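Long-range contacts in TRAP-T family transporter, DctP (Periplasmic binding) subunit (Sulfitobacter sp. NAS-14.1, PDB 4PF8), which binds beta-D-galacturonate and probably delivers it, as the periplasmic solute-binding component, to a TRAP membrane transporter: residues A[25-30]-A[60-65]; A[106-111]-A[231-236]; A[163-168]-A[201-206]; A[225-230]-A[288-293]. All coordinates share one frame; numbering follows the deposited sequence.

Contact 1: residues A[25-30]-A[60-65]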
# COMPACT_ATOMS: atom_id res chain seq x y z
N ASP A 25 21.67 -9.48 13.88
CA ASP A 25 21.31 -8.22 13.25
C ASP A 25 19.98 -8.39 12.52
O ASP A 25 19.76 -9.41 11.86
CB ASP A 25 22.37 -7.82 12.23
CG ASP A 25 23.55 -7.13 12.88
OD1 ASP A 25 23.73 -7.29 14.10
OD2 ASP A 25 24.29 -6.42 12.16
N TRP A 26 19.11 -7.40 12.61
CA TRP A 26 17.80 -7.49 11.97
C TRP A 26 17.88 -7.17 10.50
O TRP A 26 18.71 -6.37 10.05
CB TRP A 26 16.81 -6.49 12.57
CG TRP A 26 16.35 -6.82 13.93
CD1 TRP A 26 16.60 -7.95 14.64
CD2 TRP A 26 15.53 -5.99 14.76
NE1 TRP A 26 15.99 -7.87 15.88
CE2 TRP A 26 15.33 -6.68 15.96
CE3 TRP A 26 14.95 -4.73 14.58
CZ2 TRP A 26 14.58 -6.14 17.00
CZ3 TRP A 26 14.21 -4.20 15.61
CH2 TRP A 26 14.02 -4.90 16.80
N ARG A 27 16.98 -7.78 9.75
CA ARG A 27 16.79 -7.43 8.35
C ARG A 27 15.38 -6.89 8.13
O ARG A 27 14.40 -7.48 8.58
CB ARG A 27 17.05 -8.63 7.44
CG ARG A 27 18.47 -9.10 7.53
CD ARG A 27 18.83 -9.98 6.35
NE ARG A 27 20.15 -10.58 6.54
CZ ARG A 27 20.42 -11.86 6.31
NH1 ARG A 27 19.48 -12.70 5.89
NH2 ARG A 27 21.66 -12.31 6.51
N GLY A 28 15.31 -5.75 7.47
CA GLY A 28 14.05 -5.09 7.18
C GLY A 28 13.78 -4.98 5.69
O GLY A 28 14.70 -4.76 4.90
N TRP A 29 12.53 -5.19 5.31
CA TRP A 29 12.14 -5.21 3.89
C TRP A 29 11.44 -3.93 3.48
O TRP A 29 10.53 -3.47 4.16
CB TRP A 29 11.19 -6.37 3.63
CG TRP A 29 10.76 -6.56 2.19
CD1 TRP A 29 11.37 -7.32 1.25
CD2 TRP A 29 9.62 -5.96 1.56
NE1 TRP A 29 10.68 -7.25 0.05
CE2 TRP A 29 9.60 -6.43 0.22
CE3 TRP A 29 8.60 -5.12 2.00
CZ2 TRP A 29 8.60 -6.05 -0.68
CZ3 TRP A 29 7.60 -4.75 1.10
CH2 TRP A 29 7.60 -5.23 -0.22
N ASN A 30 11.87 -3.38 2.35
CA ASN A 30 11.21 -2.23 1.73
C ASN A 30 11.17 -2.49 0.24
O ASN A 30 12.18 -2.87 -0.35
CB ASN A 30 12.05 -1.00 2.02
CG ASN A 30 11.44 0.30 1.50
OD1 ASN A 30 10.23 0.41 1.26
ND2 ASN A 30 12.26 1.30 1.40
N LYS A 60 19.44 -3.52 9.36
CA LYS A 60 19.59 -2.86 8.09
C LYS A 60 18.31 -3.00 7.33
O LYS A 60 17.69 -4.07 7.33
CB LYS A 60 20.73 -3.50 7.28
CG LYS A 60 20.91 -2.86 5.91
CD LYS A 60 22.10 -3.43 5.16
CE LYS A 60 22.19 -2.84 3.76
NZ LYS A 60 23.04 -3.68 2.85
N VAL A 61 17.91 -1.90 6.68
CA VAL A 61 16.80 -1.88 5.75
C VAL A 61 17.31 -2.17 4.34
O VAL A 61 18.28 -1.56 3.88
CB VAL A 61 16.10 -0.52 5.76
CG1 VAL A 61 14.88 -0.53 4.83
CG2 VAL A 61 15.68 -0.15 7.19
N PHE A 62 16.68 -3.13 3.69
CA PHE A 62 17.05 -3.52 2.34
C PHE A 62 16.00 -2.99 1.39
O PHE A 62 14.85 -3.43 1.41
CB PHE A 62 17.15 -5.05 2.24
CG PHE A 62 18.31 -5.61 3.01
CD1 PHE A 62 18.21 -5.85 4.38
CD2 PHE A 62 19.51 -5.83 2.39
CE1 PHE A 62 19.27 -6.33 5.09
CE2 PHE A 62 20.59 -6.32 3.09
CZ PHE A 62 20.47 -6.58 4.45
N HIS A 63 16.41 -2.02 0.59
CA HIS A 63 15.50 -1.28 -0.27
C HIS A 63 15.27 -1.97 -1.61
O HIS A 63 15.92 -2.97 -1.94
CB HIS A 63 16.06 0.13 -0.50
CG HIS A 63 16.30 0.88 0.76
ND1 HIS A 63 15.28 1.22 1.62
CD2 HIS A 63 17.44 1.35 1.33
CE1 HIS A 63 15.77 1.85 2.67
NE2 HIS A 63 17.08 1.95 2.52
N ALA A 64 14.31 -1.44 -2.36
CA ALA A 64 14.10 -1.81 -3.75
C ALA A 64 13.67 -3.26 -3.93
O ALA A 64 13.85 -3.85 -5.01
CB ALA A 64 15.34 -1.51 -4.59
N GLY A 65 13.07 -3.84 -2.90
CA GLY A 65 12.50 -5.18 -2.99
C GLY A 65 13.54 -6.27 -3.21
O GLY A 65 13.21 -7.36 -3.69

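Contact 2: residues A[106-111]-A[231-236]. With GTR (beta-D-galactopyranuronic acid), chain D.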
# COMPACT_ATOMS: atom_id res chain seq x y z
N PHE A 106 -12.94 2.90 -2.75
CA PHE A 106 -13.65 4.01 -2.13
C PHE A 106 -14.15 3.72 -0.72
O PHE A 106 -15.08 4.37 -0.25
CB PHE A 106 -14.81 4.46 -3.04
CG PHE A 106 -14.39 4.88 -4.42
CD1 PHE A 106 -13.73 6.07 -4.63
CD2 PHE A 106 -14.66 4.06 -5.51
CE1 PHE A 106 -13.35 6.47 -5.92
CE2 PHE A 106 -14.27 4.45 -6.77
CZ PHE A 106 -13.62 5.66 -6.97
N VAL A 107 -13.53 2.77 -0.03
CA VAL A 107 -14.01 2.40 1.30
C VAL A 107 -13.73 3.53 2.31
O VAL A 107 -14.51 3.73 3.24
CB VAL A 107 -13.45 1.02 1.76
CG1 VAL A 107 -12.00 1.12 2.21
CG2 VAL A 107 -14.31 0.42 2.86
N PHE A 108 -12.62 4.24 2.11
CA PHE A 108 -12.28 5.43 2.91
C PHE A 108 -12.76 6.68 2.17
O PHE A 108 -12.63 6.79 0.92
CB PHE A 108 -10.77 5.53 3.13
CG PHE A 108 -10.18 4.44 3.98
CD1 PHE A 108 -10.39 4.39 5.33
CD2 PHE A 108 -9.40 3.46 3.40
CE1 PHE A 108 -9.85 3.40 6.11
CE2 PHE A 108 -8.86 2.45 4.15
CZ PHE A 108 -9.07 2.42 5.52
N LYS A 109 -13.31 7.63 2.91
CA LYS A 109 -13.77 8.88 2.29
C LYS A 109 -12.62 9.80 1.91
O LYS A 109 -12.74 10.60 0.98
CB LYS A 109 -14.71 9.59 3.24
CG LYS A 109 -15.99 8.79 3.45
CD LYS A 109 -16.93 9.40 4.46
CE LYS A 109 -18.24 8.64 4.47
NZ LYS A 109 -19.40 9.52 4.83
N SER A 110 -11.50 9.66 2.60
CA SER A 110 -10.36 10.55 2.44
C SER A 110 -9.18 9.96 3.19
O SER A 110 -9.34 9.05 3.99
CB SER A 110 -10.70 11.91 3.04
OG SER A 110 -10.73 11.77 4.45
N VAL A 111 -8.00 10.52 2.98
CA VAL A 111 -6.82 10.03 3.67
C VAL A 111 -6.85 10.45 5.14
O VAL A 111 -6.52 9.65 6.01
CB VAL A 111 -5.52 10.45 2.95
CG1 VAL A 111 -4.32 10.00 3.73
CG2 VAL A 111 -5.47 9.83 1.56
N ILE A 231 -7.45 3.71 -1.26
CA ILE A 231 -6.59 4.31 -0.24
C ILE A 231 -6.18 3.14 0.63
O ILE A 231 -7.00 2.60 1.39
CB ILE A 231 -7.32 5.36 0.59
CG1 ILE A 231 -7.66 6.59 -0.28
CG2 ILE A 231 -6.53 5.75 1.82
CD1 ILE A 231 -8.68 7.53 0.37
N ILE A 232 -4.93 2.72 0.49
CA ILE A 232 -4.47 1.48 1.08
C ILE A 232 -3.37 1.78 2.09
O ILE A 232 -2.29 2.18 1.71
CB ILE A 232 -4.01 0.46 0.03
CG1 ILE A 232 -5.15 0.18 -0.96
CG2 ILE A 232 -3.59 -0.84 0.68
CD1 ILE A 232 -4.87 -0.86 -1.91
N PRO A 233 -3.68 1.63 3.38
CA PRO A 233 -2.65 1.90 4.39
C PRO A 233 -1.52 0.91 4.30
O PRO A 233 -1.71 -0.18 3.75
CB PRO A 233 -3.38 1.69 5.72
CG PRO A 233 -4.84 1.66 5.37
CD PRO A 233 -4.93 1.16 3.99
N GLU A 234 -0.36 1.28 4.83
CA GLU A 234 0.77 0.38 4.91
C GLU A 234 1.10 0.20 6.36
O GLU A 234 0.78 1.05 7.19
CB GLU A 234 1.94 0.94 4.12
CG GLU A 234 1.45 1.35 2.76
CD GLU A 234 2.51 1.44 1.72
OE1 GLU A 234 3.67 1.79 2.05
OE2 GLU A 234 2.17 1.17 0.54
N CYS A 235 1.72 -0.92 6.68
CA CYS A 235 1.97 -1.25 8.06
C CYS A 235 3.46 -1.47 8.27
O CYS A 235 4.06 -2.32 7.59
CB CYS A 235 1.17 -2.48 8.42
SG CYS A 235 1.35 -2.98 10.10
N LEU A 236 4.03 -0.67 9.15
CA LEU A 236 5.36 -0.93 9.68
C LEU A 236 5.15 -2.03 10.70
O LEU A 236 4.39 -1.87 11.66
CB LEU A 236 5.95 0.31 10.39
CG LEU A 236 7.24 0.00 11.16
CD1 LEU A 236 8.41 -0.36 10.26
CD2 LEU A 236 7.59 1.21 12.05
C1 GTR D . 2.74 1.12 -3.65
C2 GTR D . 2.95 0.50 -2.31
C3 GTR D . 3.88 -0.69 -2.50
C4 GTR D . 3.27 -1.72 -3.45
C5 GTR D . 3.00 -0.97 -4.75
C6 GTR D . 2.30 -1.89 -5.75
O1 GTR D . 1.80 2.23 -3.55
O2 GTR D . 3.60 1.49 -1.46
O3 GTR D . 3.99 -1.33 -1.21
O4 GTR D . 2.04 -2.18 -2.87
O5 GTR D . 2.18 0.19 -4.53
O6A GTR D . 1.49 -1.32 -6.52
O6B GTR D . 2.66 -3.08 -5.83

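Contact 3: residues A[163-168]-A[201-206]. With GTR (beta-D-galactopyranuronic acid), chain D.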
# COMPACT_ATOMS: atom_id res chain seq x y z
N GLY A 163 -11.43 -2.76 -22.27
CA GLY A 163 -10.44 -3.30 -23.18
C GLY A 163 -9.01 -3.01 -22.76
O GLY A 163 -8.07 -3.50 -23.37
N MSE A 164 -8.83 -2.21 -21.73
CA MSE A 164 -7.47 -1.83 -21.33
C MSE A 164 -6.81 -2.94 -20.55
O MSE A 164 -7.44 -3.56 -19.70
CB MSE A 164 -7.52 -0.57 -20.47
CG MSE A 164 -6.18 0.06 -20.18
SE MSE A 164 -6.46 1.88 -19.49
CE MSE A 164 -7.04 2.79 -21.05
N LYS A 165 -5.52 -3.16 -20.81
CA LYS A 165 -4.75 -4.14 -20.06
C LYS A 165 -4.08 -3.44 -18.89
O LYS A 165 -3.20 -2.60 -19.07
CB LYS A 165 -3.70 -4.83 -20.94
CG LYS A 165 -4.29 -5.75 -22.00
CD LYS A 165 -3.21 -6.29 -22.94
CE LYS A 165 -3.83 -7.28 -23.91
NZ LYS A 165 -2.91 -7.62 -25.03
N VAL A 166 -4.53 -3.75 -17.68
CA VAL A 166 -4.13 -3.01 -16.49
C VAL A 166 -3.46 -3.97 -15.51
O VAL A 166 -4.02 -5.00 -15.16
CB VAL A 166 -5.35 -2.36 -15.80
CG1 VAL A 166 -4.91 -1.52 -14.60
CG2 VAL A 166 -6.14 -1.47 -16.78
N ARG A 167 -2.25 -3.62 -15.08
CA ARG A 167 -1.59 -4.39 -14.03
C ARG A 167 -2.24 -4.05 -12.70
O ARG A 167 -2.57 -2.89 -12.45
CB ARG A 167 -0.11 -4.07 -13.96
CG ARG A 167 0.60 -4.69 -12.79
CD ARG A 167 0.61 -3.76 -11.57
NE ARG A 167 1.31 -4.38 -10.44
CZ ARG A 167 1.51 -3.77 -9.27
NH1 ARG A 167 1.08 -2.54 -9.05
NH2 ARG A 167 2.14 -4.41 -8.32
N VAL A 168 -2.41 -5.07 -11.86
CA VAL A 168 -2.86 -4.88 -10.50
C VAL A 168 -1.90 -5.60 -9.54
O VAL A 168 -1.09 -6.43 -9.96
CB VAL A 168 -4.28 -5.40 -10.29
CG1 VAL A 168 -5.25 -4.57 -11.12
CG2 VAL A 168 -4.40 -6.88 -10.64
N VAL A 201 3.22 -4.22 -23.24
CA VAL A 201 2.39 -5.40 -23.06
C VAL A 201 1.28 -5.18 -22.03
O VAL A 201 0.24 -5.84 -22.10
CB VAL A 201 3.22 -6.64 -22.82
CG1 VAL A 201 4.17 -6.86 -24.02
CG2 VAL A 201 3.95 -6.53 -21.56
N VAL A 202 1.45 -4.23 -21.11
CA VAL A 202 0.30 -3.73 -20.36
C VAL A 202 0.16 -2.26 -20.71
O VAL A 202 1.14 -1.57 -20.99
CB VAL A 202 0.35 -3.94 -18.83
CG1 VAL A 202 0.76 -5.37 -18.48
CG2 VAL A 202 1.24 -2.94 -18.17
N ASP A 203 -1.08 -1.79 -20.75
CA ASP A 203 -1.36 -0.41 -21.10
C ASP A 203 -1.10 0.53 -19.92
O ASP A 203 -0.77 1.70 -20.10
CB ASP A 203 -2.81 -0.28 -21.53
CG ASP A 203 -3.11 -1.03 -22.80
OD1 ASP A 203 -2.28 -0.95 -23.75
OD2 ASP A 203 -4.17 -1.70 -22.89
N GLY A 204 -1.21 0.02 -18.70
CA GLY A 204 -1.09 0.87 -17.54
C GLY A 204 -1.27 0.11 -16.24
O GLY A 204 -1.25 -1.12 -16.18
N ALA A 205 -1.43 0.91 -15.20
CA ALA A 205 -1.50 0.41 -13.85
C ALA A 205 -2.16 1.49 -13.00
O ALA A 205 -2.77 2.42 -13.52
CB ALA A 205 -0.07 0.08 -13.36
N GLU A 206 -2.07 1.39 -11.68
CA GLU A 206 -2.65 2.42 -10.82
C GLU A 206 -1.81 2.53 -9.55
O GLU A 206 -1.33 1.54 -9.03
CB GLU A 206 -4.11 2.13 -10.49
CG GLU A 206 -4.44 0.68 -10.25
CD GLU A 206 -4.19 0.26 -8.83
OE1 GLU A 206 -3.48 -0.77 -8.62
OE2 GLU A 206 -4.66 0.97 -7.91
C1 GTR D . 2.74 1.12 -3.65
C2 GTR D . 2.95 0.50 -2.31
C3 GTR D . 3.88 -0.69 -2.50
C4 GTR D . 3.27 -1.72 -3.45
C5 GTR D . 3.00 -0.97 -4.75
C6 GTR D . 2.30 -1.89 -5.75
O1 GTR D . 1.80 2.23 -3.55
O2 GTR D . 3.60 1.49 -1.46
O3 GTR D . 3.99 -1.33 -1.21
O4 GTR D . 2.04 -2.18 -2.87
O5 GTR D . 2.18 0.19 -4.53
O6A GTR D . 1.49 -1.32 -6.52
O6B GTR D . 2.66 -3.08 -5.83
O HOH W 1 -5.19 -3.38 -24.77
O HOH W 2 -1.46 -1.25 -10.40

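Contact 4: residues A[225-230]-A[288-293]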
# COMPACT_ATOMS: atom_id res chain seq x y z
N SER A 225 -4.85 9.80 -14.45
CA SER A 225 -6.25 10.17 -14.28
C SER A 225 -6.58 9.95 -12.80
O SER A 225 -6.52 8.83 -12.31
CB SER A 225 -7.13 9.33 -15.18
OG SER A 225 -6.72 9.47 -16.54
N LEU A 226 -6.92 11.03 -12.11
CA LEU A 226 -6.98 11.03 -10.66
C LEU A 226 -8.30 10.48 -10.09
O LEU A 226 -9.07 11.18 -9.43
CB LEU A 226 -6.66 12.43 -10.10
CG LEU A 226 -5.27 12.97 -10.48
CD1 LEU A 226 -5.12 14.42 -10.02
CD2 LEU A 226 -4.14 12.11 -9.92
N THR A 227 -8.51 9.19 -10.35
CA THR A 227 -9.66 8.46 -9.85
C THR A 227 -9.63 8.28 -8.35
O THR A 227 -10.67 8.19 -7.72
CB THR A 227 -9.74 7.11 -10.53
OG1 THR A 227 -8.44 6.51 -10.50
CG2 THR A 227 -10.17 7.27 -11.99
N GLN A 228 -8.44 8.19 -7.77
CA GLN A 228 -8.30 8.07 -6.32
C GLN A 228 -9.20 6.98 -5.76
O GLN A 228 -9.87 7.15 -4.75
CB GLN A 228 -8.54 9.43 -5.68
CG GLN A 228 -7.54 10.45 -6.20
CD GLN A 228 -7.84 11.89 -5.79
OE1 GLN A 228 -9.00 12.32 -5.79
NE2 GLN A 228 -6.80 12.63 -5.46
N HIS A 229 -9.16 5.82 -6.43
CA HIS A 229 -10.17 4.79 -6.23
C HIS A 229 -9.82 3.85 -5.07
O HIS A 229 -10.67 3.08 -4.63
CB HIS A 229 -10.32 3.99 -7.51
CG HIS A 229 -9.02 3.52 -8.07
ND1 HIS A 229 -8.38 4.16 -9.10
CD2 HIS A 229 -8.22 2.49 -7.70
CE1 HIS A 229 -7.24 3.54 -9.36
NE2 HIS A 229 -7.11 2.54 -8.50
N LEU A 230 -8.58 3.92 -4.58
CA LEU A 230 -8.17 3.07 -3.47
C LEU A 230 -7.30 3.93 -2.56
O LEU A 230 -6.51 4.76 -3.03
CB LEU A 230 -7.34 1.86 -3.91
CG LEU A 230 -8.09 0.71 -4.59
CD1 LEU A 230 -7.09 -0.14 -5.35
CD2 LEU A 230 -8.82 -0.07 -3.52
N ASN A 288 -5.42 14.46 -15.63
CA ASN A 288 -6.82 14.89 -15.58
C ASN A 288 -7.49 14.52 -14.26
O ASN A 288 -7.20 13.47 -13.68
CB ASN A 288 -7.64 14.35 -16.75
CG ASN A 288 -7.84 12.84 -16.69
OD1 ASN A 288 -6.92 12.06 -16.97
ND2 ASN A 288 -9.06 12.43 -16.38
N GLU A 289 -8.35 15.41 -13.79
CA GLU A 289 -9.15 15.15 -12.61
C GLU A 289 -10.45 14.48 -13.04
O GLU A 289 -10.81 14.48 -14.22
CB GLU A 289 -9.46 16.44 -11.86
CG GLU A 289 -8.24 17.11 -11.27
CD GLU A 289 -8.59 18.44 -10.63
OE1 GLU A 289 -8.87 18.45 -9.42
OE2 GLU A 289 -8.59 19.46 -11.35
N ILE A 290 -11.14 13.90 -12.07
CA ILE A 290 -12.42 13.27 -12.32
C ILE A 290 -13.53 14.15 -11.79
O ILE A 290 -13.64 14.36 -10.58
CB ILE A 290 -12.52 11.90 -11.68
CG1 ILE A 290 -11.42 10.98 -12.22
CG2 ILE A 290 -13.91 11.30 -11.92
CD1 ILE A 290 -11.44 10.79 -13.70
N ALA A 291 -14.31 14.67 -12.73
CA ALA A 291 -15.53 15.39 -12.41
C ALA A 291 -16.58 14.42 -11.86
O ALA A 291 -17.01 14.55 -10.71
CB ALA A 291 -16.06 16.10 -13.66
N ASP A 292 -16.95 13.42 -12.66
CA ASP A 292 -18.04 12.51 -12.26
C ASP A 292 -17.53 11.33 -11.42
O ASP A 292 -17.40 10.20 -11.92
CB ASP A 292 -18.79 11.99 -13.50
CG ASP A 292 -20.13 11.34 -13.16
OD1 ASP A 292 -20.40 11.08 -11.97
OD2 ASP A 292 -20.93 11.08 -14.10
N LYS A 293 -17.26 11.58 -10.14
CA LYS A 293 -16.74 10.50 -9.27
C LYS A 293 -17.78 9.39 -9.01
O LYS A 293 -17.44 8.20 -8.84
CB LYS A 293 -16.26 11.08 -7.94
O HOH W 3 -9.85 13.74 -9.46

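Contact 1: residues A[25-30]-A[60-65]
N30 and H63 meet through their polar ends. A chi1 of -176°, which sets CG opposite the main-chain N, carries the N30 amide across to the histidine, and ND2 gives ND1 of H63 a nearly straight hydrogen bond of 3.0 Å that lies close to both the amide and the imidazole planes. S39 also takes a bond from ND2, and H63 turns its NE2 to E43, so helix 37-52 holds both groups through S39 and E43. On the face that carries R27, W29, K60 and F62, R27, which pairs with K60, reaches along the strand to F62, the partner of W29: the aliphatic CG of R27 approaches CE1 of the F62 ring at 3.8 Å, while CG of K60 lies over a face of that ring near its rim. The ring edge is turned to the carbonyl O of G28, which accepts the N of F62 at 2.8 Å. W29 sends its indole toward G65, NE1 being bonded to G68 O. Past the bridge of W29 with F62, the N of G65 reaches the O of N30 at 2.9 Å; G65 has a positive phi, which favours glycine. The contact joins the two strands of the beta-alpha-beta unit 26-29, 37-52 and 59-62, the classic parallel crossover with which this lobe of the solute-binding fold begins.

Contact 2: residues A[106-111]-A[231-236]
The ring of F108 presents its edge to the backbone of I231: the carbonyl O of I231 lies near the ring plane, 3.2 Å from CD2 and almost as near CE2, an approach that sets the positive rim of the phenyl group against a partly negative oxygen. P233 meets the same ring obliquely, its CD 4.1 Å from CE2. A chi1 of -66°, with CG beside the backbone N, aims the F108 ring at I231, whose CB touches CD2 at 4.0 Å. The CG1–CD1 arm of I231 runs beside CB of F108, CD1 ending against the backbone C of S110 at 3.8 Å and CG2 of V111 at 4.1 Å. No hydrogen bond crosses between the segments; apolar fit and the ring-edge approach carry the contact. Farther along, E234 extends its chain into the sugar pocket, where OE2 accepts a very short hydrogen bond, 2.5 Å, from O2 of the galacturonate. An alanine here is likely to leave that sugar hydroxyl without its carboxylate acceptor and to open a gap beside C2. H32, Q70, R146, R167 and N207 also hydrogen-bond the ligand. F108 packs on Q113, M114 and L117 of helix 111-118, whose N-cap is S110, while E234 opens strand 234-239, which runs between strands 84-88 and 135-141.

Contact 3: residues A[163-168]-A[201-206]
R167, whose backbone N is bonded to the O of G204 at 2.9 Å, grips the galacturonate carboxylate end-on: NH1 donates to O6A of the sugar at 2.8 Å and NH2 to O6B at 2.9 Å, both nearly straight (178° and 177°), with the carboxylate carbon in the guanidinium plane. A bend at chi2 (-92°) turns the chain toward the sugar, and NE is held by M188 O. A water accepts from NH1 of R167 and the N of E206; the E206 carboxylate itself pairs with R146, another residue of the ligand pocket. Such two-pronged hydrogen-bonded pairing of arginine and carboxylate is characteristic of acid recognition in TRAP solute-binding proteins. The G204 bond is one arm of the single bridge of V166 with G204, whose other arm, G204 N to K165 O, is weak. Farther out, OD2 of D203 takes the N of K165 at 2.9 Å, straight, though met on the anti side and tilted from the carboxylate plane, while the N of D203 returns a bond to the O of K165 at 2.8 Å. An asparagine in its place would probably weaken this acceptor and, if its NH2 faced K165, leave that amide without a mate. CB of D203 also rests on CG of M164, a selenomethionine, at 3.6 Å, and a second water joins OD2 to the O of G163.

Contact 4: residues A[225-230]-A[288-293]
OG of S225 donates to OD1 of N288 over 2.6 Å, in the carbonyl plane of the amide and on a lone pair, and the same hydroxyl is bonded to the N of I155. These two residues face each other where strands 223-230 and 286-289 run in parallel at one margin of a mixed four-stranded sheet, strand 286-289 being its outermost member. N288 holds its CG between backbone N and carbonyl carbon (chi1 69°), which folds the amide back beside the serine; ND2 then reaches I155 O, so the loop at I155 ties both side chains down. One residue on, the N of L226 points almost straight at the O of N288, 2.9 Å away, and nearly along the C=O axis. L226 forms the centre of an inverse gamma turn, with the N of T227 bonded to the O of S225, and a water links the two segments by donating to the O of L226 and accepting from the N of I290. CG1 of I290 lies 3.7 Å from the O of L226 and makes apolar contact with CG2 of T227 at 3.9 Å, and F296 of helix 293-299 packs against T227 and I290. T227 directs its hydroxyl the other way, where OG1 and ND1 of H229 share a hydrogen bond of 2.7 Å.

Contacts 1 and 4 both pair parallel strands at the margin of a sheet, yet they lie on opposite sides of the chain's centre, about 34 Å apart between centres. Contacts 1 and 2 reach the same five-stranded sheet, contacts 3 and 4 the same four-stranded one. Contact 1 is a regular backbone ladder; contact 4 adds a water and apolar packing. Contact 2, nearest the centre of the chain, joins a loop to a strand without any hydrogen bond between its segments. Contact 3 is the most buried, and its polar links extend to waters and the ligand. Contacts 2 and 3 approach the sugar at hydroxyl and carboxylate. Through H229, contact 4 touches both: its O meets F106 N, and NE2 meets E206 OE2.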